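Local coordinates for enterobactin synthetase component F-related protein (Vibrio cholerae serotype O1, PDB 4OXI) that is an adenylation-domain protein (AlmE) that binds glycyl-adenosine-5'-phosphate, probably activating glycine with ATP for a lipopolysaccharide modification linked to antimicrobial peptide resistance, at residues H240-I243 and S244-K248; E484-V487 and R488-T491; P524-W527 and L528-K532. All coordinates share one frame; numbering follows the deposited sequence.

Interaction 1: H240-I243 and S244-K248; sequences HCYI and SQIDK
The Tyr242 ring is met obliquely by the Ile246 methyl, which can be assigned neither to a face nor to the edge of the ring: CD1 of Ile246 lies 3.7 Å from Tyr242 OH and 4.1 Å from Tyr242 CZ. The phenol oxygen has its polar partner on helix 268-279, a hydrogen bond with His271 ND1, and Ile246 also packs on His271 and Tyr275 of that helix. The other flat group to touch across the turn is the Gln245 amide. A bend at chi2 folds it back over the preceding turn, and its NE2 makes a weak hydrogen bond to Cys241 SG, long at 3.6 Å but fairly straight (N-H...S angle 159°). The other end of the amide, Gln245 OE1, accepts a hydrogen bond from Lys248 NZ at 3.1 Å, with the lysine nitrogen above the amide's carbonyl plane.

One carbonyl serves two donors: Cys241 O takes the Gln245 N-H of the regular i to i+4 helical series and also the hydroxyl of Ser244, whose OG is 2.9 Å away. With chi1 at 79°, Ser244 OG sits between its own backbone N and carbonyl carbon, and from there reaches back to the carbonyl three residues earlier, a bond that serine often makes within a helix.

The chemistry is thus divided by face of helix 236-249. Ile243 and Ile246 pack on helix 268-279 through hydrocarbon, while Tyr242, its side chain about 8 Å from the bound glycyl-adenosine-5'-phosphate, adds the hydrogen bond between its hydroxyl and His271. Away from that interface, Ser244 OG is bonded to Cys241 O within the helix, and the Gln245 amide is held there by the weak N-H...S bond and by Lys248 NZ.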
loop_
_atom_site.group_PDB
_atom_site.type_symbol
_atom_site.label_atom_id
_atom_site.label_comp_id
_atom_site.label_asym_id
_atom_site.label_seq_id
_atom_site.Cartn_x
_atom_site.Cartn_y
_atom_site.Cartn_z
ATOM N N HIS A 240 -8.445 1.295 -12.095
ATOM C CA HIS A 240 -8.302 1.839 -13.456
ATOM C C HIS A 240 -8.425 3.347 -13.429
ATOM O O HIS A 240 -7.701 4.045 -14.131
ATOM C CB HIS A 240 -9.347 1.240 -14.402
ATOM C CG HIS A 240 -9.016 -0.147 -14.855
ATOM N ND1 HIS A 240 -9.979 -1.091 -15.139
ATOM C CD2 HIS A 240 -7.825 -0.752 -15.070
ATOM C CE1 HIS A 240 -9.397 -2.214 -15.514
ATOM N NE2 HIS A 240 -8.090 -2.034 -15.490
ATOM N N CYS A 241 -9.338 3.857 -12.607
ATOM C CA CYS A 241 -9.436 5.301 -12.449
ATOM C C CYS A 241 -8.114 5.904 -11.951
ATOM O O CYS A 241 -7.602 6.850 -12.549
ATOM C CB CYS A 241 -10.597 5.687 -11.529
ATOM S SG CYS A 241 -10.723 7.489 -11.282
ATOM N N TYR A 242 -7.546 5.352 -10.876
ATOM C CA TYR A 242 -6.287 5.889 -10.347
ATOM C C TYR A 242 -5.163 5.871 -11.355
ATOM O O TYR A 242 -4.529 6.890 -11.594
ATOM C CB TYR A 242 -5.801 5.144 -9.104
ATOM C CG TYR A 242 -4.438 5.649 -8.675
ATOM C CD1 TYR A 242 -4.313 6.853 -7.995
ATOM C CD2 TYR A 242 -3.276 4.943 -8.968
ATOM C CE1 TYR A 242 -3.074 7.335 -7.598
ATOM C CE2 TYR A 242 -2.013 5.421 -8.572
ATOM C CZ TYR A 242 -1.925 6.616 -7.887
ATOM O OH TYR A 242 -0.695 7.106 -7.492
ATOM N N ILE A 243 -4.897 4.704 -11.926
ATOM C CA ILE A 243 -3.819 4.575 -12.900
ATOM C C ILE A 243 -3.976 5.548 -14.077
ATOM O O ILE A 243 -3.001 6.189 -14.491
ATOM C CB ILE A 243 -3.720 3.145 -13.429
ATOM C CG1 ILE A 243 -3.399 2.175 -12.287
ATOM C CG2 ILE A 243 -2.634 3.057 -14.475
ATOM C CD1 ILE A 243 -2.062 2.480 -11.614
ATOM N N SER A 244 -5.196 5.668 -14.608
ATOM C CA SER A 244 -5.425 6.596 -15.727
ATOM C C SER A 244 -5.142 8.053 -15.334
ATOM O O SER A 244 -4.616 8.807 -16.141
ATOM C CB SER A 244 -6.843 6.477 -16.286
ATOM O OG SER A 244 -7.746 7.172 -15.449
ATOM N N GLN A 245 -5.472 8.446 -14.103
ATOM C CA GLN A 245 -5.179 9.810 -13.656
ATOM C C GLN A 245 -3.681 10.050 -13.638
ATOM O O GLN A 245 -3.193 11.054 -14.158
ATOM C CB GLN A 245 -5.723 10.096 -12.251
ATOM C CG GLN A 245 -7.208 9.860 -12.051
ATOM C CD GLN A 245 -8.086 10.685 -12.984
ATOM O OE1 GLN A 245 -7.704 11.775 -13.423
ATOM N NE2 GLN A 245 -9.279 10.167 -13.280
ATOM N N ILE A 246 -2.943 9.125 -13.032
ATOM C CA ILE A 246 -1.506 9.322 -12.867
ATOM C C ILE A 246 -0.772 9.243 -14.217
ATOM O O ILE A 246 0.152 10.016 -14.490
ATOM C CB ILE A 246 -0.934 8.362 -11.789
ATOM C CG1 ILE A 246 0.162 9.058 -10.998
ATOM C CG2 ILE A 246 -0.490 7.028 -12.367
ATOM C CD1 ILE A 246 -0.402 9.872 -9.856
ATOM N N ASP A 247 -1.223 8.340 -15.081
ATOM C CA ASP A 247 -0.623 8.207 -16.397
ATOM C C ASP A 247 -0.804 9.468 -17.262
ATOM O O ASP A 247 0.081 9.827 -18.035
ATOM C CB ASP A 247 -1.186 6.994 -17.113
ATOM C CG ASP A 247 -0.831 6.982 -18.579
ATOM O OD1 ASP A 247 0.373 6.843 -18.885
ATOM O OD2 ASP A 247 -1.752 7.105 -19.420
ATOM N N LYS A 248 -1.934 10.153 -17.124
ATOM C CA LYS A 248 -2.155 11.338 -17.945
ATOM C C LYS A 248 -1.505 12.607 -17.382
ATOM O O LYS A 248 -1.018 13.432 -18.148
ATOM C CB LYS A 248 -3.642 11.532 -18.279
ATOM C CG LYS A 248 -4.471 12.257 -17.242
ATOM C CD LYS A 248 -5.559 13.064 -17.948
ATOM C CE LYS A 248 -6.528 13.698 -16.974
ATOM N NZ LYS A 248 -7.438 12.686 -16.370
#

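Interaction 2: E484-V487 and R488-T491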
loop_
_atom_site.group_PDB
_atom_site.type_symbol
_atom_site.label_atom_id
_atom_site.label_comp_id
_atom_site.label_asym_id
_atom_site.label_seq_id
_atom_site.Cartn_x
_atom_site.Cartn_y
_atom_site.Cartn_z
ATOM N N GLU A 484 -2.653 -0.657 22.092
ATOM C CA GLU A 484 -3.133 -0.563 23.461
ATOM C C GLU A 484 -3.993 -1.770 23.843
ATOM O O GLU A 484 -3.832 -2.343 24.924
ATOM C CB GLU A 484 -3.907 0.739 23.662
ATOM C CG GLU A 484 -4.353 0.946 25.101
ATOM C CD GLU A 484 -5.151 2.216 25.288
ATOM O OE1 GLU A 484 -6.089 2.194 26.113
ATOM O OE2 GLU A 484 -4.835 3.233 24.621
ATOM N N THR A 485 -4.881 -2.171 22.938
ATOM C CA THR A 485 -5.759 -3.313 23.169
ATOM C C THR A 485 -4.969 -4.592 23.407
ATOM O O THR A 485 -5.282 -5.367 24.312
ATOM C CB THR A 485 -6.721 -3.502 21.983
ATOM O OG1 THR A 485 -7.665 -2.422 21.974
ATOM C CG2 THR A 485 -7.463 -4.833 22.074
ATOM N N VAL A 486 -3.934 -4.800 22.596
ATOM C CA VAL A 486 -3.064 -5.967 22.730
ATOM C C VAL A 486 -2.249 -5.895 24.023
ATOM O O VAL A 486 -2.132 -6.883 24.750
ATOM C CB VAL A 486 -2.111 -6.107 21.507
ATOM C CG1 VAL A 486 -0.981 -7.097 21.802
ATOM C CG2 VAL A 486 -2.896 -6.503 20.233
ATOM N N VAL A 487 -1.686 -4.723 24.313
ATOM C CA VAL A 487 -0.865 -4.559 25.513
ATOM C C VAL A 487 -1.711 -4.728 26.786
ATOM O O VAL A 487 -1.258 -5.347 27.749
ATOM C CB VAL A 487 -0.088 -3.217 25.500
ATOM C CG1 VAL A 487 0.520 -2.925 26.858
ATOM C CG2 VAL A 487 0.996 -3.234 24.416
ATOM N N ARG A 488 -2.940 -4.204 26.771
ATOM C CA ARG A 488 -3.888 -4.405 27.875
ATOM C C ARG A 488 -4.160 -5.880 28.155
ATOM O O ARG A 488 -4.143 -6.303 29.313
ATOM C CB ARG A 488 -5.223 -3.697 27.611
ATOM C CG ARG A 488 -5.270 -2.269 28.106
ATOM C CD ARG A 488 -6.651 -1.628 27.917
ATOM N NE ARG A 488 -6.530 -0.186 28.094
ATOM C CZ ARG A 488 -6.543 0.425 29.277
ATOM N NH1 ARG A 488 -6.713 -0.282 30.393
ATOM N NH2 ARG A 488 -6.393 1.746 29.349
ATOM N N ARG A 489 -4.435 -6.644 27.098
ATOM C CA ARG A 489 -4.671 -8.085 27.208
ATOM C C ARG A 489 -3.481 -8.800 27.835
ATOM O O ARG A 489 -3.634 -9.592 28.762
ATOM C CB ARG A 489 -4.901 -8.702 25.825
ATOM C CG ARG A 489 -6.343 -8.748 25.359
ATOM C CD ARG A 489 -6.563 -9.943 24.419
ATOM N NE ARG A 489 -5.547 -10.029 23.369
ATOM C CZ ARG A 489 -5.643 -9.440 22.177
ATOM N NH1 ARG A 489 -4.671 -9.578 21.285
ATOM N NH2 ARG A 489 -6.711 -8.716 21.866
ATOM N N VAL A 490 -2.297 -8.516 27.301
ATOM C CA VAL A 490 -1.080 -9.219 27.669
ATOM C C VAL A 490 -0.601 -8.840 29.080
ATOM O O VAL A 490 -0.123 -9.687 29.827
ATOM C CB VAL A 490 0.023 -8.962 26.620
ATOM C CG1 VAL A 490 1.350 -9.485 27.095
ATOM C CG2 VAL A 490 -0.354 -9.593 25.276
ATOM N N THR A 491 -0.744 -7.575 29.455
ATOM C CA THR A 491 -0.293 -7.150 30.772
ATOM C C THR A 491 -1.359 -7.221 31.857
ATOM O O THR A 491 -1.023 -7.256 33.039
ATOM C CB THR A 491 0.274 -5.725 30.744
ATOM O OG1 THR A 491 -0.785 -4.790 30.500
ATOM C CG2 THR A 491 1.345 -5.611 29.662
#
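Backbone N-H groups of Arg488, Arg489, Val490 and Thr491 bond to the carbonyls four residues earlier, from Glu484 to Val487, at N-H...O angles of 157° to 164°, which identifies the last two turns of alpha-helix 480-491. Glu484 and Arg488, one turn apart, form an i to i+4 salt bridge, their side chains running alongside each other in the same direction. Both are extended: Glu484 has CG anti to the backbone N, and Arg488 is straight from CG to NE. The guanidinium grips a single oxygen side-on, NE lying 3.1 Å and NH2 3.3 Å from Glu484 OE1. That oxygen sits in the guanidinium plane, but the carboxylate is turned by 50°: NE meets its anti lone pair, whereas NH2 comes from above the carboxylate. The remaining nitrogen, Arg488 NH1, bonds to His494 O.

Arg489 folds back instead, bent at chi3, so that its guanidinium lies with one face over Val486 CA and its NH1 3.7 Å from Val486 CG2; NH1 also bonds to Gln534 OE1. The side that carries Val486, Val490 and Thr491 packs on helix 524-531. At the C-terminal end, Val487 O accepts from both Thr491 N and Thr491 OG1, the hydroxyl 2.8 Å away and on the opposite face of the carbonyl plane from the amide.

Interaction 3: P524-W527 and L528-K532; sequences PDLW and LSQCK
Leu526 and Gln530, one helical turn apart, make the closest contact between side chains across the two segments: the methyl CD1 of Leu526 comes to 3.3 Å from Gln530 NE2, while Leu526 CG is 3.7 Å from the same nitrogen. The two side chains cross at a slant, and the contact is between a methyl branch and the nitrogen end of an amide, a van der Waals touch with no hydrogen bond. The torsions explain the meeting. Leu526 has CG anti to the backbone N (chi1 178°), which leads its end toward the following turn, and Gln530 leaves beside its own backbone N (chi1 -65°) and then runs extended, laying its methylene CG 3.5 Å from Leu526 O.

Beneath these side chains, four consecutive i to i+4 bonds define the helix. They run from the N-H groups of Leu528, Ser529, Gln530 and Cys531 to the carbonyls of Pro524, Asp525, Leu526 and Trp527. The first is the least aligned with its carbonyl: Leu528 N is 3.0 Å from Pro524 O but stands 39° out of that carbonyl's plane. Proline at the first turn costs the helix no hydrogen bond, because the nitrogens there have no preceding carbonyl of the helix to bond.

Helix 524-531 is the connecting helix of a beta-alpha-beta unit, between strands 512-516 and 543-546. Trp527 is buried on the side that faces helix 480-491, and its indole has Pro524 N over one face, 3.9 Å above the ring plane and displaced toward the rim of the ring. Farther out, Trp522 stacks with Trp527 edge-to-face, and Val490 and Thr491 of helix 480-491 pack against it. Cys531, one turn on, touches Val486 of that helix and Val540 of a loop, while Leu528 also rests on Val540.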
loop_
_atom_site.group_PDB
_atom_site.type_symbol
_atom_site.label_atom_id
_atom_site.label_comp_id
_atom_site.label_asym_id
_atom_site.label_seq_id
_atom_site.Cartn_x
_atom_site.Cartn_y
_atom_site.Cartn_z
ATOM N N PRO A 524 8.219 -7.838 31.772
ATOM C CA PRO A 524 8.338 -7.339 30.396
ATOM C C PRO A 524 8.907 -8.354 29.394
ATOM O O PRO A 524 8.683 -8.190 28.195
ATOM C CB PRO A 524 9.266 -6.131 30.537
ATOM C CG PRO A 524 10.048 -6.392 31.793
ATOM C CD PRO A 524 9.110 -7.121 32.703
ATOM N N ASP A 525 9.622 -9.375 29.854
ATOM C CA ASP A 525 10.072 -10.428 28.937
ATOM C C ASP A 525 8.878 -11.210 28.412
ATOM O O ASP A 525 8.766 -11.475 27.212
ATOM C CB ASP A 525 11.039 -11.386 29.630
ATOM C CG ASP A 525 12.323 -10.706 30.049
ATOM O OD1 ASP A 525 12.636 -10.721 31.265
ATOM O OD2 ASP A 525 13.014 -10.152 29.160
ATOM N N LEU A 526 7.993 -11.587 29.326
ATOM C CA LEU A 526 6.791 -12.315 28.980
ATOM C C LEU A 526 5.880 -11.460 28.078
ATOM O O LEU A 526 5.365 -11.943 27.063
ATOM C CB LEU A 526 6.058 -12.733 30.253
ATOM C CG LEU A 526 4.738 -13.468 30.049
ATOM C CD1 LEU A 526 4.958 -14.708 29.199
ATOM C CD2 LEU A 526 4.111 -13.841 31.383
ATOM N N TRP A 527 5.707 -10.191 28.447
ATOM C CA TRP A 527 4.886 -9.248 27.684
ATOM C C TRP A 527 5.357 -9.118 26.246
ATOM O O TRP A 527 4.555 -9.171 25.316
ATOM C CB TRP A 527 4.958 -7.867 28.312
ATOM C CG TRP A 527 4.368 -7.784 29.674
ATOM C CD1 TRP A 527 3.570 -8.707 30.294
ATOM C CD2 TRP A 527 4.535 -6.708 30.601
ATOM N NE1 TRP A 527 3.222 -8.260 31.550
ATOM C CE2 TRP A 527 3.808 -7.036 31.763
ATOM C CE3 TRP A 527 5.228 -5.492 30.556
ATOM C CZ2 TRP A 527 3.749 -6.187 32.871
ATOM C CZ3 TRP A 527 5.174 -4.652 31.664
ATOM C CH2 TRP A 527 4.439 -5.004 32.802
ATOM N N LEU A 528 6.664 -8.919 26.089
ATOM C CA LEU A 528 7.295 -8.792 24.788
ATOM C C LEU A 528 7.063 -10.051 23.960
ATOM O O LEU A 528 6.702 -9.982 22.783
ATOM C CB LEU A 528 8.792 -8.567 24.971
ATOM C CG LEU A 528 9.589 -8.290 23.706
ATOM C CD1 LEU A 528 8.970 -7.109 22.982
ATOM C CD2 LEU A 528 11.053 -8.028 24.018
ATOM N N SER A 529 7.260 -11.202 24.591
ATOM C CA SER A 529 7.097 -12.486 23.920
ATOM C C SER A 529 5.683 -12.668 23.365
ATOM O O SER A 529 5.507 -13.118 22.236
ATOM C CB SER A 529 7.454 -13.629 24.873
ATOM O OG SER A 529 6.816 -14.826 24.476
ATOM N N GLN A 530 4.681 -12.314 24.160
ATOM C CA GLN A 530 3.294 -12.419 23.719
ATOM C C GLN A 530 2.876 -11.361 22.680
ATOM O O GLN A 530 2.134 -11.669 21.759
ATOM C CB GLN A 530 2.351 -12.417 24.922
ATOM C CG GLN A 530 2.535 -13.649 25.800
ATOM C CD GLN A 530 1.735 -13.587 27.086
ATOM O OE1 GLN A 530 0.976 -12.642 27.324
ATOM N NE2 GLN A 530 1.901 -14.599 27.927
ATOM N N CYS A 531 3.341 -10.123 22.831
ATOM C CA CYS A 531 3.016 -9.080 21.861
ATOM C C CYS A 531 3.472 -9.423 20.439
ATOM O O CYS A 531 2.787 -9.089 19.469
ATOM C CB CYS A 531 3.604 -7.737 22.284
ATOM S SG CYS A 531 2.697 -6.975 23.634
ATOM N N LYS A 532 4.617 -10.099 20.328
ATOM C CA LYS A 532 5.195 -10.445 19.027
ATOM C C LYS A 532 4.330 -11.447 18.262
ATOM O O LYS A 532 4.456 -11.575 17.048
ATOM C CB LYS A 532 6.621 -10.983 19.192
ATOM C CG LYS A 532 7.630 -9.912 19.582
ATOM C CD LYS A 532 8.987 -10.511 19.976
ATOM C CE LYS A 532 9.998 -9.409 20.307
ATOM N NZ LYS A 532 11.312 -9.931 20.793
#

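Along the chain the three contacts follow in series, each within a single helix: 236-249, then 480-491, then 524-531. Interaction 1 lies in the AMP-binding region of the chain, on the other side of the chain's centre from the other two, with its centre 42 Å from the centre of interaction 2 and 44 Å from that of interaction 3. Interactions 2 and 3 are neighbours, their centres 10 Å apart, and their helices pack directly: Thr491 CG2 is 3.5 Å from Trp527 CD2, and Val486 CG1 is 4.1 Å from Cys531 SG. This pairing is consistent with the small C-terminal subdomain of adenylation enzymes, whereas interaction 1 probably belongs to the large N-terminal one.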